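Local coordinates for protein putative peptidase (Chlamydophila abortus, PDB 3CE2) that probably acts as a zinc-dependent oligopeptidase of the M3B (PepF) family that degrades small bioactive peptides, at residues Gln11-Arg15 against Ser16-Pro20; Pro28-Asn32 against Arg33-Lys37; Thr74-Phe77 against Ser78-Lys82; Leu113-Leu116 against Phe117-Thr121; Phe150-Glu153 against Lys154-Leu158. All blocks are in the same frame, centred on the assembly; numbering follows the deposited sequence.

Interaction 1: residues Gln11-Arg15 against Ser16-Pro20; sequences QVRPR and SEISP
The methyl end of Ile18 lies over one face of the Arg13 guanidinium, its CD1 3.5 Å from NH2 and displaced toward the rim of the flat group. Both side chains turn to make this meeting. Arg13 bends at chi2 and chi3 and folds back toward the turn instead of running straight out. Ile18 places CG1 beside its own backbone N (chi1 -56°), and the second torsion then carries CD1 to the arginine. An arginine suits this place because its guanidinium, polar round the edge, has apolar faces on which a methyl can rest.

Glu17 stretches its chain out beyond CG and sets its carboxylate beside Pro14, with OE2 3.4 Å from the ring carbon CD; the same oxygen lies 3.6 Å from Arg13 CG. The charged ends of Arg13 and Glu17 do not meet.

Beneath the side chains is a single 3-10 turn. Glu17 N donates to Pro14 O at 3.0 Å and Ile18 N to Arg15 O at 2.9 Å. Proline, with no N-H to give, serves here through its carbonyl. Arg15 sends CG anti to its N and leaves the turn; NH1 forms a salt bridge with Asp363 of strand 362-363 and a hydrogen bond with Asn367 in the loop after it.

The turn itself is thus held by backbone bonds, while Arg13 and Glu17 contribute mainly carbon contacts; any attraction between their charges, 5.8 Å apart at Arg13 NE and Glu17 OE2, is probably weak.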
# COMPACT_ATOMS: atom_id res chain seq x y z
N GLN A 11 -27.48 6.67 18.08
CA GLN A 11 -27.18 6.46 19.53
C GLN A 11 -25.99 5.50 19.70
O GLN A 11 -25.95 4.44 19.09
CB GLN A 11 -28.40 5.92 20.29
CG GLN A 11 -28.55 4.38 20.27
CD GLN A 11 -28.64 3.75 21.67
OE1 GLN A 11 -27.77 3.96 22.52
NE2 GLN A 11 -29.69 2.95 21.91
N VAL A 12 -25.06 5.89 20.56
CA VAL A 12 -23.79 5.22 20.75
C VAL A 12 -23.88 4.13 21.82
O VAL A 12 -24.44 4.36 22.89
CB VAL A 12 -22.70 6.26 21.11
CG1 VAL A 12 -21.34 5.62 21.30
CG2 VAL A 12 -22.62 7.36 20.03
N ARG A 13 -23.32 2.96 21.55
CA ARG A 13 -23.38 1.85 22.52
C ARG A 13 -22.00 1.31 22.91
O ARG A 13 -21.05 1.42 22.16
CB ARG A 13 -24.26 0.72 21.99
CG ARG A 13 -25.63 0.66 22.64
CD ARG A 13 -26.74 0.60 21.59
NE ARG A 13 -26.22 0.23 20.27
CZ ARG A 13 -26.52 -0.90 19.64
NH1 ARG A 13 -27.35 -1.77 20.19
NH2 ARG A 13 -25.98 -1.14 18.44
N PRO A 14 -21.89 0.75 24.10
CA PRO A 14 -20.62 0.12 24.41
C PRO A 14 -20.53 -1.28 23.80
O PRO A 14 -21.56 -1.90 23.50
CB PRO A 14 -20.60 0.05 25.95
CG PRO A 14 -22.01 0.47 26.41
CD PRO A 14 -22.87 0.67 25.20
N ARG A 15 -19.30 -1.78 23.64
CA ARG A 15 -19.11 -3.08 23.04
C ARG A 15 -20.09 -4.11 23.62
O ARG A 15 -20.73 -4.85 22.87
CB ARG A 15 -17.68 -3.58 23.22
CG ARG A 15 -17.43 -4.94 22.58
CD ARG A 15 -17.55 -4.82 21.07
NE ARG A 15 -17.26 -6.06 20.34
CZ ARG A 15 -17.12 -6.15 19.01
NH1 ARG A 15 -17.21 -5.07 18.24
NH2 ARG A 15 -16.88 -7.33 18.44
N SER A 16 -20.21 -4.16 24.94
CA SER A 16 -20.88 -5.27 25.60
C SER A 16 -22.39 -5.33 25.34
O SER A 16 -23.02 -6.34 25.61
CB SER A 16 -20.57 -5.28 27.09
OG SER A 16 -21.22 -4.19 27.73
N GLU A 17 -22.95 -4.26 24.80
CA GLU A 17 -24.37 -4.25 24.47
C GLU A 17 -24.62 -4.51 22.98
O GLU A 17 -25.75 -4.42 22.51
CB GLU A 17 -25.01 -2.92 24.90
CG GLU A 17 -25.19 -2.77 26.44
CD GLU A 17 -25.60 -1.34 26.88
OE1 GLU A 17 -25.54 -1.06 28.12
OE2 GLU A 17 -25.98 -0.50 26.01
N ILE A 18 -23.57 -4.84 22.24
CA ILE A 18 -23.69 -5.04 20.80
C ILE A 18 -24.06 -6.49 20.57
O ILE A 18 -23.46 -7.39 21.18
CB ILE A 18 -22.37 -4.69 20.04
CG1 ILE A 18 -21.94 -3.25 20.34
CG2 ILE A 18 -22.55 -4.85 18.53
CD1 ILE A 18 -22.93 -2.21 19.84
N SER A 19 -25.06 -6.73 19.73
CA SER A 19 -25.51 -8.09 19.48
C SER A 19 -24.50 -8.80 18.58
O SER A 19 -24.06 -8.25 17.57
CB SER A 19 -26.91 -8.11 18.88
OG SER A 19 -26.87 -7.94 17.47
N PRO A 20 -24.11 -10.03 18.97
CA PRO A 20 -23.05 -10.82 18.33
C PRO A 20 -23.25 -11.14 16.84
O PRO A 20 -22.29 -11.51 16.17
CB PRO A 20 -23.02 -12.11 19.16
CG PRO A 20 -24.35 -12.15 19.85
CD PRO A 20 -24.72 -10.74 20.11

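Interaction 2: residues Pro28-Asn32 against Arg33-Lys37; sequences PLYLN and RKAWK
Trp36 turns an edge of its indole toward the face of Tyr30 in a T-shaped pair, the phenol and pyrrole ring centroids 5.2 Å apart and the planes at 82°. Between the side chains, Trp36 CD1 comes within 3.7 Å of Tyr30 CE2. Over the same phenol ring stands Trp36 CA, 3.9 Å from the centroid and 20° off the normal, a CH-pi contact that brings the helix backbone down on the tyrosine. This is the dense, buried side. Lys85 adds a cation-pi contact to Tyr30, Tyr89 of helix 66-96 meets both rings, and the polar ends are satisfied: Tyr30 OH by Asp39, Trp36 NE1 by the carbonyl of Leu86.

Between the two sides lies the start of helix 33-42, where Asn32 is the N-cap. With chi1 at 46°, its CG sits between the backbone N and the carbonyl carbon, which swings OD1 back over the first turn to accept from Ala35 N at 3.1 Å. The Asn32 carbonyl O takes Trp36 N at 3.2 Å in a nearly straight bond. Asparagine is apt here because its short amide can replace the carbonyl that a preceding turn would have supplied. Arg33 turns away from the cap, its extended chain reaching a salt bridge with Asp106.

Toward solvent the packing thins. The side chain of exposed Lys34 touches through CB, 3.3 Å from Asn32 OD1, and its bent chain leads away.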
# COMPACT_ATOMS: atom_id res chain seq x y z
N PRO A 28 -13.28 -19.46 16.40
CA PRO A 28 -12.40 -20.41 15.68
C PRO A 28 -10.91 -20.28 16.01
O PRO A 28 -10.17 -21.25 15.87
CB PRO A 28 -12.65 -20.08 14.21
CG PRO A 28 -14.07 -19.57 14.18
CD PRO A 28 -14.23 -18.79 15.48
N LEU A 29 -10.47 -19.11 16.44
CA LEU A 29 -9.08 -18.96 16.89
C LEU A 29 -8.93 -19.53 18.30
O LEU A 29 -8.17 -20.47 18.54
CB LEU A 29 -8.66 -17.51 16.87
CG LEU A 29 -8.18 -17.01 15.52
CD1 LEU A 29 -8.62 -15.60 15.33
CD2 LEU A 29 -6.67 -17.07 15.45
N TYR A 30 -9.66 -18.92 19.23
CA TYR A 30 -9.73 -19.39 20.59
C TYR A 30 -11.14 -19.31 21.09
O TYR A 30 -11.83 -18.31 20.90
CB TYR A 30 -8.81 -18.57 21.47
CG TYR A 30 -7.36 -18.77 21.12
CD1 TYR A 30 -6.66 -19.88 21.59
CD2 TYR A 30 -6.70 -17.87 20.30
CE1 TYR A 30 -5.34 -20.07 21.26
CE2 TYR A 30 -5.38 -18.04 19.97
CZ TYR A 30 -4.70 -19.14 20.44
OH TYR A 30 -3.38 -19.30 20.10
N LEU A 31 -11.58 -20.38 21.75
CA LEU A 31 -12.89 -20.42 22.38
C LEU A 31 -13.19 -19.15 23.18
O LEU A 31 -14.26 -18.57 23.06
CB LEU A 31 -13.03 -21.66 23.27
CG LEU A 31 -13.29 -22.97 22.52
CD1 LEU A 31 -13.25 -24.18 23.45
CD2 LEU A 31 -14.63 -22.88 21.74
N ASN A 32 -12.22 -18.73 23.99
CA ASN A 32 -12.37 -17.59 24.87
C ASN A 32 -11.00 -17.20 25.36
O ASN A 32 -10.02 -17.93 25.16
CB ASN A 32 -13.20 -17.98 26.09
CG ASN A 32 -12.75 -19.31 26.69
OD1 ASN A 32 -11.57 -19.50 27.05
ND2 ASN A 32 -13.67 -20.25 26.76
N ARG A 33 -10.93 -16.06 26.03
CA ARG A 33 -9.65 -15.56 26.46
C ARG A 33 -8.89 -16.57 27.30
O ARG A 33 -7.67 -16.66 27.21
CB ARG A 33 -9.78 -14.24 27.20
CG ARG A 33 -8.63 -14.06 28.18
CD ARG A 33 -8.43 -12.65 28.58
NE ARG A 33 -7.05 -12.37 28.98
CZ ARG A 33 -6.44 -12.95 30.00
NH1 ARG A 33 -7.07 -13.88 30.71
NH2 ARG A 33 -5.19 -12.63 30.29
N LYS A 34 -9.60 -17.35 28.12
CA LYS A 34 -8.92 -18.31 29.01
C LYS A 34 -7.98 -19.21 28.21
O LYS A 34 -6.81 -19.33 28.55
CB LYS A 34 -9.91 -19.13 29.85
CG LYS A 34 -9.35 -19.50 31.24
CD LYS A 34 -10.10 -20.65 31.94
CE LYS A 34 -9.63 -22.01 31.44
NZ LYS A 34 -8.14 -22.03 31.19
N ALA A 35 -8.51 -19.80 27.14
CA ALA A 35 -7.74 -20.63 26.19
C ALA A 35 -6.59 -19.88 25.53
O ALA A 35 -5.47 -20.40 25.45
CB ALA A 35 -8.66 -21.20 25.12
N TRP A 36 -6.88 -18.67 25.04
CA TRP A 36 -5.86 -17.76 24.52
C TRP A 36 -4.74 -17.59 25.53
O TRP A 36 -3.55 -17.68 25.20
CB TRP A 36 -6.45 -16.37 24.24
CG TRP A 36 -5.39 -15.43 23.73
CD1 TRP A 36 -5.02 -15.26 22.43
CD2 TRP A 36 -4.54 -14.57 24.50
NE1 TRP A 36 -4.00 -14.35 22.33
CE2 TRP A 36 -3.69 -13.91 23.59
CE3 TRP A 36 -4.42 -14.28 25.85
CZ2 TRP A 36 -2.73 -12.98 24.00
CZ3 TRP A 36 -3.45 -13.36 26.26
CH2 TRP A 36 -2.63 -12.73 25.34
N LYS A 37 -5.14 -17.32 26.76
CA LYS A 37 -4.19 -17.10 27.84
C LYS A 37 -3.47 -18.40 28.11
O LYS A 37 -2.25 -18.42 28.28
CB LYS A 37 -4.92 -16.62 29.09
CG LYS A 37 -4.03 -16.46 30.29
CD LYS A 37 -2.86 -15.51 30.02
CE LYS A 37 -2.21 -15.07 31.33
NZ LYS A 37 -0.84 -14.53 31.11

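Interaction 3: residues Thr74-Phe77 against Ser78-Lys82; sequences TTLF and SIERK
Glu80 and Leu76 come together through contrasting first torsions: Glu80 carries CG anti to its backbone N (chi1 176°) and runs on extended, whereas Leu76 tucks CG between its N and carbonyl carbon (chi1 86°). Both chains then lie side by side, pointing the same way, with OE1 of Glu80 3.8 Å from CD1 of Leu76. The setting is an i to i+4 contact within the long alpha-helix 66-96, a member of this largely helical fold.

The same carboxylate oxygen also approaches Phe77, the residue after Leu76. OE1 lies in the plane of the phenyl ring at its edge, 3.9 Å from CD1, and the carboxylate is turned 70° from the ring. An edge is the agreeable side for an acidic oxygen, because the ring hydrogens there carry slight positive charge while the faces are electron-rich. The ring itself packs against Tyr151, edge to face, and meets the imidazole of His420 almost in parallel, so an aromatic side chain fits this buried place.

Backbone bonds keep the register. Glu80 N reaches Leu76 O at 2.9 Å, Ile79 N reaches Thr75 O at 3.2 Å, and Arg81 N reaches Phe77 O at 3.0 Å; the bonds of Ser78 N are weak. Arg81 extends away from the turn to a salt bridge with Asp381.

Around the helix, Thr75 gives its hydroxyl to the carbonyl of Ser71 one turn back, a common way for threonine to be satisfied in a helix. The same rotamer sets its methyl toward the branched Ile79, Thr75 CG2 to Ile79 CD1 at 4.2 Å.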
# COMPACT_ATOMS: atom_id res chain seq x y z
N THR A 74 11.77 -25.41 9.99
CA THR A 74 10.59 -26.13 10.40
C THR A 74 10.11 -25.64 11.76
O THR A 74 8.90 -25.48 12.00
CB THR A 74 10.93 -27.66 10.45
OG1 THR A 74 10.87 -28.18 9.12
CG2 THR A 74 9.96 -28.44 11.33
N THR A 75 11.07 -25.39 12.62
CA THR A 75 10.79 -25.13 14.00
C THR A 75 10.46 -23.67 14.19
O THR A 75 9.62 -23.32 15.01
CB THR A 75 12.00 -25.47 14.86
OG1 THR A 75 12.11 -26.90 14.94
CG2 THR A 75 11.85 -24.89 16.24
N LEU A 76 11.11 -22.82 13.41
CA LEU A 76 10.83 -21.43 13.57
C LEU A 76 9.51 -21.06 12.90
O LEU A 76 8.74 -20.26 13.45
CB LEU A 76 12.03 -20.55 13.21
CG LEU A 76 12.35 -20.07 11.82
CD1 LEU A 76 11.45 -18.89 11.50
CD2 LEU A 76 13.79 -19.64 11.80
N PHE A 77 9.20 -21.67 11.76
CA PHE A 77 7.90 -21.44 11.14
C PHE A 77 6.76 -21.91 12.03
O PHE A 77 5.65 -21.38 11.97
CB PHE A 77 7.79 -22.12 9.77
CG PHE A 77 8.68 -21.51 8.72
CD1 PHE A 77 9.03 -20.16 8.80
CD2 PHE A 77 9.16 -22.26 7.67
CE1 PHE A 77 9.86 -19.56 7.82
CE2 PHE A 77 9.99 -21.69 6.70
CZ PHE A 77 10.33 -20.33 6.77
N SER A 78 7.03 -22.89 12.86
CA SER A 78 6.00 -23.50 13.68
C SER A 78 5.64 -22.55 14.82
O SER A 78 4.47 -22.33 15.11
CB SER A 78 6.51 -24.82 14.25
OG SER A 78 5.42 -25.65 14.59
N ILE A 79 6.68 -22.03 15.47
CA ILE A 79 6.56 -21.06 16.55
C ILE A 79 5.90 -19.80 16.03
O ILE A 79 4.85 -19.36 16.54
CB ILE A 79 7.95 -20.72 17.14
CG1 ILE A 79 8.46 -21.88 18.02
CG2 ILE A 79 7.91 -19.43 17.94
CD1 ILE A 79 9.92 -21.81 18.31
N GLU A 80 6.50 -19.25 14.98
CA GLU A 80 6.03 -18.03 14.34
C GLU A 80 4.55 -18.15 14.05
O GLU A 80 3.78 -17.19 14.22
CB GLU A 80 6.80 -17.78 13.05
CG GLU A 80 6.32 -16.59 12.26
CD GLU A 80 7.09 -16.41 10.94
OE1 GLU A 80 8.22 -16.93 10.82
OE2 GLU A 80 6.55 -15.73 10.04
N ARG A 81 4.14 -19.33 13.63
CA ARG A 81 2.77 -19.52 13.26
C ARG A 81 1.85 -19.35 14.48
O ARG A 81 0.79 -18.72 14.38
CB ARG A 81 2.61 -20.87 12.63
CG ARG A 81 1.22 -21.21 12.19
CD ARG A 81 1.28 -22.50 11.44
NE ARG A 81 -0.05 -23.06 11.24
CZ ARG A 81 -0.29 -24.07 10.42
NH1 ARG A 81 0.71 -24.61 9.74
NH2 ARG A 81 -1.52 -24.53 10.29
N LYS A 82 2.29 -19.88 15.62
CA LYS A 82 1.52 -19.86 16.87
C LYS A 82 1.48 -18.43 17.42
O LYS A 82 0.41 -17.93 17.77
CB LYS A 82 2.16 -20.80 17.90
CG LYS A 82 1.27 -21.23 19.08
CD LYS A 82 2.15 -21.51 20.33
CE LYS A 82 2.00 -22.93 20.93
NZ LYS A 82 0.90 -23.11 21.94

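Interaction 4: residues Leu113-Leu116 against Phe117-Thr121; sequences LHTL and FAEET
Leu116 and Glu119 cross at the surface, CD1 of the leucine 3.7 Å from OE1 of the glutamate. Glu119 also spans Thr115, whose methyl CG2 is 3.9 Å from OE2. Its CG stands beside the backbone N (chi1 -84°) with the chain extended beyond; the aliphatic part runs past the Thr115 carbonyl, and the carboxylate oxygens rest beside Leu116 CD1 and Thr115 CG2. Glutamate suits this exposed surface, offering methylenes to the helix and charge to water.

Below them, Leu116 O takes Glu120 N at 2.7 Å, nearly straight at 172°, and Phe117 N and Ala118 N bond to the carbonyls of Leu113 and His114. One turn further, Phe117 O is gripped twice, by Thr121 N and by Thr121 OG1 at 3.0 Å, while Thr121 CG2 sits over one face of the Phe117 ring.

Outward again, Glu120 uses both carboxylate oxygens on the backbone N-H groups of Thr52 and Trp53, and Trp53 stacks edge to face with Phe117. His114 packs on Tyr87 of helix 66-96. The arrangement is that of the last turns of an alpha-helix, 101-120, closed by a threonine whose hydroxyl shares the carbonyl four residues back.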
# COMPACT_ATOMS: atom_id res chain seq x y z
N LEU A 113 6.34 -10.96 23.41
CA LEU A 113 6.76 -12.28 22.91
C LEU A 113 7.35 -12.25 21.50
O LEU A 113 8.34 -12.92 21.22
CB LEU A 113 5.61 -13.27 22.98
CG LEU A 113 5.73 -14.13 24.23
CD1 LEU A 113 4.92 -15.44 24.14
CD2 LEU A 113 7.21 -14.40 24.40
N HIS A 114 6.73 -11.48 20.61
CA HIS A 114 7.21 -11.35 19.26
C HIS A 114 8.56 -10.69 19.24
O HIS A 114 9.40 -11.04 18.42
CB HIS A 114 6.25 -10.53 18.40
CG HIS A 114 5.16 -11.36 17.77
ND1 HIS A 114 4.05 -11.78 18.47
CD2 HIS A 114 5.02 -11.83 16.51
CE1 HIS A 114 3.26 -12.47 17.67
NE2 HIS A 114 3.83 -12.52 16.48
N THR A 115 8.79 -9.75 20.14
CA THR A 115 10.06 -9.05 20.16
C THR A 115 11.15 -9.97 20.70
O THR A 115 12.33 -9.87 20.32
CB THR A 115 9.97 -7.73 20.98
OG1 THR A 115 8.85 -6.97 20.52
CG2 THR A 115 11.24 -6.88 20.79
N LEU A 116 10.75 -10.89 21.55
CA LEU A 116 11.69 -11.83 22.12
C LEU A 116 12.11 -12.78 21.01
O LEU A 116 13.29 -12.91 20.68
CB LEU A 116 11.03 -12.60 23.27
CG LEU A 116 11.73 -12.63 24.63
CD1 LEU A 116 12.47 -11.31 24.92
CD2 LEU A 116 10.70 -12.93 25.73
N PHE A 117 11.11 -13.42 20.41
CA PHE A 117 11.31 -14.23 19.22
C PHE A 117 12.26 -13.55 18.25
O PHE A 117 13.25 -14.15 17.84
CB PHE A 117 9.98 -14.48 18.51
CG PHE A 117 10.09 -15.47 17.41
CD1 PHE A 117 10.56 -16.75 17.67
CD2 PHE A 117 9.74 -15.14 16.11
CE1 PHE A 117 10.67 -17.68 16.67
CE2 PHE A 117 9.84 -16.07 15.09
CZ PHE A 117 10.31 -17.34 15.38
N ALA A 118 11.95 -12.31 17.90
CA ALA A 118 12.80 -11.58 16.97
C ALA A 118 14.25 -11.43 17.49
O ALA A 118 15.20 -11.46 16.71
CB ALA A 118 12.19 -10.23 16.61
N GLU A 119 14.43 -11.29 18.80
CA GLU A 119 15.78 -11.16 19.33
C GLU A 119 16.45 -12.52 19.34
O GLU A 119 17.56 -12.68 18.84
CB GLU A 119 15.77 -10.54 20.73
CG GLU A 119 15.72 -9.00 20.70
CD GLU A 119 15.05 -8.39 21.94
OE1 GLU A 119 14.62 -9.17 22.85
OE2 GLU A 119 14.95 -7.14 21.99
N GLU A 120 15.75 -13.51 19.86
CA GLU A 120 16.32 -14.83 19.90
C GLU A 120 16.73 -15.36 18.51
O GLU A 120 17.75 -16.03 18.39
CB GLU A 120 15.44 -15.79 20.69
CG GLU A 120 15.95 -15.97 22.11
CD GLU A 120 14.93 -16.54 23.07
OE1 GLU A 120 14.41 -17.65 22.81
OE2 GLU A 120 14.68 -15.89 24.11
N THR A 121 15.97 -15.02 17.46
CA THR A 121 16.25 -15.54 16.13
C THR A 121 17.06 -14.61 15.26
O THR A 121 17.24 -14.86 14.08
CB THR A 121 14.96 -15.81 15.35
OG1 THR A 121 14.30 -14.56 15.11
CG2 THR A 121 14.03 -16.76 16.11

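Interaction 5: residues Phe150-Glu153 against Lys154-Leu158; sequences FYLE and KIFRL
The carbonyl oxygen of Phe150 takes Lys154 N at 2.8 Å in an almost straight bond (174°), the alpha-helical i to i+4 link that brings their side chains onto the same flank of the helix. Lys154 then bends at chi3 and lays its methylenes across the phenyl ring. CE stands over one face, 4.0 Å from the centroid and 22° off the normal, a CH-pi contact, with Phe150 CE2 its nearest ring atom at 3.7 Å. Carbons next to an ammonium group probably carry slightly polarised hydrogens, which would suit a lysine chain to cover an aromatic face. At the ring's edge, in its plane, lies OE1 of Glu153.

Leu152 and Phe156 repeat the spacing on the buried side. They point the same way, CB of Leu152 3.6 Å from CE2 of Phe156, and Phe156 N bonds to Leu152 O at 2.8 Å. Large apolar groups belong here, since this flank is turned into the protein. Tyr151 and Ile155 cross, the isoleucine methyl CD1 3.6 Å from CE2 of the tyrosine; the backbone bond between this pair is weak.

Glu153 and Arg157 are joined through the backbone, Arg157 N to Glu153 O at 3.0 Å, yet their charged groups stay apart, OE2 and NE separated by 5.5 Å. Arg157 instead makes a cation-pi contact with Tyr272.

Helix 149-156 packs on three others: Phe156 touches helices 124-129 and 133-141, Ile155 rests on helix 124-129, and Tyr151 and Leu152 both lean on Leu73 of helix 66-96.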
# COMPACT_ATOMS: atom_id res chain seq x y z
N PHE A 150 12.17 -20.75 -2.46
CA PHE A 150 12.00 -19.34 -2.70
C PHE A 150 12.34 -18.54 -1.43
O PHE A 150 13.11 -17.55 -1.47
CB PHE A 150 10.58 -19.05 -3.12
CG PHE A 150 10.32 -17.61 -3.31
CD1 PHE A 150 11.17 -16.85 -4.12
CD2 PHE A 150 9.22 -17.01 -2.70
CE1 PHE A 150 10.93 -15.50 -4.33
CE2 PHE A 150 8.97 -15.66 -2.89
CZ PHE A 150 9.84 -14.90 -3.71
N TYR A 151 11.79 -19.00 -0.32
CA TYR A 151 12.11 -18.46 0.96
C TYR A 151 13.62 -18.32 1.11
O TYR A 151 14.12 -17.25 1.40
CB TYR A 151 11.53 -19.32 2.08
CG TYR A 151 11.84 -18.74 3.44
CD1 TYR A 151 11.06 -17.72 3.98
CD2 TYR A 151 12.94 -19.17 4.17
CE1 TYR A 151 11.34 -17.18 5.20
CE2 TYR A 151 13.23 -18.62 5.39
CZ TYR A 151 12.42 -17.63 5.89
OH TYR A 151 12.70 -17.09 7.10
N LEU A 152 14.36 -19.39 0.92
CA LEU A 152 15.82 -19.29 1.05
C LEU A 152 16.46 -18.51 -0.07
O LEU A 152 17.49 -17.89 0.12
CB LEU A 152 16.45 -20.67 1.07
CG LEU A 152 16.09 -21.40 2.33
CD1 LEU A 152 16.17 -22.88 2.07
CD2 LEU A 152 17.09 -20.97 3.41
N GLU A 153 15.86 -18.57 -1.25
CA GLU A 153 16.42 -17.87 -2.37
C GLU A 153 16.45 -16.39 -2.03
O GLU A 153 17.48 -15.73 -2.21
CB GLU A 153 15.58 -18.12 -3.60
CG GLU A 153 16.13 -17.47 -4.84
CD GLU A 153 15.30 -17.78 -6.07
OE1 GLU A 153 14.17 -18.30 -5.91
OE2 GLU A 153 15.78 -17.51 -7.19
N LYS A 154 15.33 -15.88 -1.51
CA LYS A 154 15.21 -14.49 -1.05
C LYS A 154 16.29 -14.13 -0.05
O LYS A 154 16.76 -13.01 -0.03
CB LYS A 154 13.86 -14.24 -0.40
CG LYS A 154 12.80 -13.67 -1.32
CD LYS A 154 11.44 -13.48 -0.58
CE LYS A 154 10.95 -14.80 0.11
NZ LYS A 154 9.66 -14.70 0.88
N ILE A 155 16.68 -15.06 0.80
CA ILE A 155 17.71 -14.75 1.78
C ILE A 155 19.13 -14.84 1.25
O ILE A 155 19.95 -13.99 1.55
CB ILE A 155 17.59 -15.61 2.99
CG1 ILE A 155 16.28 -15.25 3.73
CG2 ILE A 155 18.84 -15.43 3.84
CD1 ILE A 155 15.91 -16.22 4.87
N PHE A 156 19.43 -15.87 0.46
CA PHE A 156 20.77 -16.06 -0.10
C PHE A 156 21.12 -15.01 -1.17
O PHE A 156 22.28 -14.77 -1.45
CB PHE A 156 20.93 -17.46 -0.72
CG PHE A 156 20.84 -18.61 0.27
CD1 PHE A 156 21.50 -18.58 1.49
CD2 PHE A 156 20.12 -19.75 -0.04
CE1 PHE A 156 21.43 -19.65 2.39
CE2 PHE A 156 20.03 -20.81 0.85
CZ PHE A 156 20.71 -20.75 2.07
N ARG A 157 20.11 -14.40 -1.79
CA ARG A 157 20.40 -13.39 -2.80
C ARG A 157 21.13 -12.19 -2.20
O ARG A 157 21.71 -11.38 -2.92
CB ARG A 157 19.10 -12.93 -3.49
CG ARG A 157 18.78 -13.77 -4.72
CD ARG A 157 17.40 -13.48 -5.32
NE ARG A 157 17.42 -12.33 -6.22
CZ ARG A 157 17.04 -11.12 -5.86
NH1 ARG A 157 16.58 -10.91 -4.62
NH2 ARG A 157 17.11 -10.13 -6.75
N LEU A 158 21.09 -12.08 -0.87
CA LEU A 158 21.64 -10.91 -0.19
C LEU A 158 23.14 -11.05 0.09
O LEU A 158 23.80 -10.10 0.47
CB LEU A 158 20.86 -10.63 1.11
CG LEU A 158 19.45 -10.07 0.86
CD1 LEU A 158 18.61 -9.88 2.13
CD2 LEU A 158 19.52 -8.81 0.03

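The five contacts follow one another along the N-terminal part of the chain, each closing before the next opens. Interactions 1 and 2 belong to the opening loop and the start of helix 33-42, their centres about 21 Å apart. Interactions 3, 4 and 5 lie on helices 66-96, 101-120 and 149-156; helix 66-96, which carries interaction 3, touches both of the others: Ile79 CG2 meets Phe117 CE1 at 3.5 Å, and Phe77 CZ meets Tyr151 CZ at 3.5 Å. Interactions 4 and 5 do not touch, their nearest atoms about 9 Å apart. Local turns are thus joined into a helical region away from the zinc sites.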